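PDB 2OEE: UPF0342 protein YheA from Bacillus subtilis, which is of unknown function but, as a member of the YlbF/YmcA family, may be related to regulators of competence. Local coordinates for residues E31-A34 and A38-M41. Sequence-based numbering, arbitrary orientation.
Sequences EVNA and AKRM
Lys39 lies alongside residues 31-34 and meets Val32 and Asn33 along its aliphatic length. Lys39 CB sits 3.6 Å from the backbone O of Val32. With CG anti to the backbone N (chi1 -177°), the chain runs out across the Asn33 side chain, which crosses the lysine at about a right angle. Lys39 CD rests 3.5 Å from Asn33 O. Lys39 CE stays near the same carbonyl, with Asn33 O at 4.1 Å. The chain then bends at chi4 (-78°), and NZ forms a salt bridge with Glu43, one turn further along its own helix. With an alanine here the chain from CG outward is gone, which would probably take away the packing on Asn33 and leave Glu43 without this charged partner. Next to the lysine, at Val32 and Ala38, the contact is apolar and more buried. The methyl CB of Ala38 points at helix 20-34 and meets Val32 CG1 at 4.2 Å. Val32 also touches Leu86, and Ala38 touches Ile83, so helix 81-104 packs against this pair. Asp35, between the two segments, accepts a weak hydrogen bond from Ala38 N through OD1. This is the packing of two consecutive helices, 20-34 and 36-48, across a short connection, set against helix 81-104 in an all-helical fold.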
# COMPACT_ATOMS: atom_id res chain seq x y z
N GLU A 31 20.67 6.93 15.34
CA GLU A 31 20.92 6.95 16.77
C GLU A 31 20.99 5.54 17.35
O GLU A 31 21.94 5.21 18.09
CB GLU A 31 19.85 7.78 17.48
CG GLU A 31 20.19 8.08 18.89
CD GLU A 31 19.12 8.85 19.61
OE1 GLU A 31 18.22 9.45 18.95
OE2 GLU A 31 19.18 8.83 20.86
N VAL A 32 20.03 4.70 16.97
CA VAL A 32 20.04 3.30 17.36
C VAL A 32 21.28 2.58 16.81
O VAL A 32 21.93 1.79 17.52
CB VAL A 32 18.70 2.57 17.01
CG1 VAL A 32 18.83 1.07 17.07
CG2 VAL A 32 17.58 3.03 17.97
N ASN A 33 21.61 2.84 15.54
CA ASN A 33 22.78 2.18 14.96
C ASN A 33 24.13 2.65 15.53
O ASN A 33 25.09 1.89 15.51
CB ASN A 33 22.78 2.22 13.43
CG ASN A 33 21.65 1.38 12.81
OD1 ASN A 33 20.94 1.86 11.94
ND2 ASN A 33 21.46 0.15 13.30
N ALA A 34 24.17 3.87 16.04
CA ALA A 34 25.37 4.41 16.69
C ALA A 34 25.59 3.86 18.10
O ALA A 34 26.68 4.03 18.67
CB ALA A 34 25.34 5.92 16.73
N ALA A 38 22.19 -1.19 21.48
CA ALA A 38 20.86 -1.06 20.86
C ALA A 38 20.87 -1.60 19.42
O ALA A 38 19.92 -2.26 19.00
CB ALA A 38 20.40 0.41 20.87
N LYS A 39 21.93 -1.30 18.67
CA LYS A 39 22.07 -1.81 17.30
C LYS A 39 21.90 -3.31 17.30
O LYS A 39 21.07 -3.84 16.53
CB LYS A 39 23.42 -1.43 16.70
CG LYS A 39 23.62 -1.88 15.22
CD LYS A 39 25.06 -1.59 14.81
CE LYS A 39 25.26 -1.59 13.29
NZ LYS A 39 25.31 -2.96 12.81
N ARG A 40 22.65 -4.01 18.17
CA ARG A 40 22.58 -5.48 18.27
C ARG A 40 21.19 -6.02 18.61
O ARG A 40 20.74 -6.99 18.01
CB ARG A 40 23.62 -6.04 19.26
CG ARG A 40 23.59 -7.56 19.38
CD ARG A 40 24.55 -8.12 20.45
NE ARG A 40 25.86 -7.50 20.38
CZ ARG A 40 26.70 -7.44 21.41
NH1 ARG A 40 26.34 -7.94 22.57
NH2 ARG A 40 27.87 -6.83 21.28
N MSE A 41 20.51 -5.39 19.57
CA MSE A 41 19.17 -5.81 19.94
C MSE A 41 18.17 -5.59 18.79
O MSE A 41 17.34 -6.46 18.51
CB MSE A 41 18.71 -5.03 21.19
CG MSE A 41 19.53 -5.34 22.44
SE MSE A 41 19.20 -4.03 23.87
CE MSE A 41 17.34 -4.40 24.18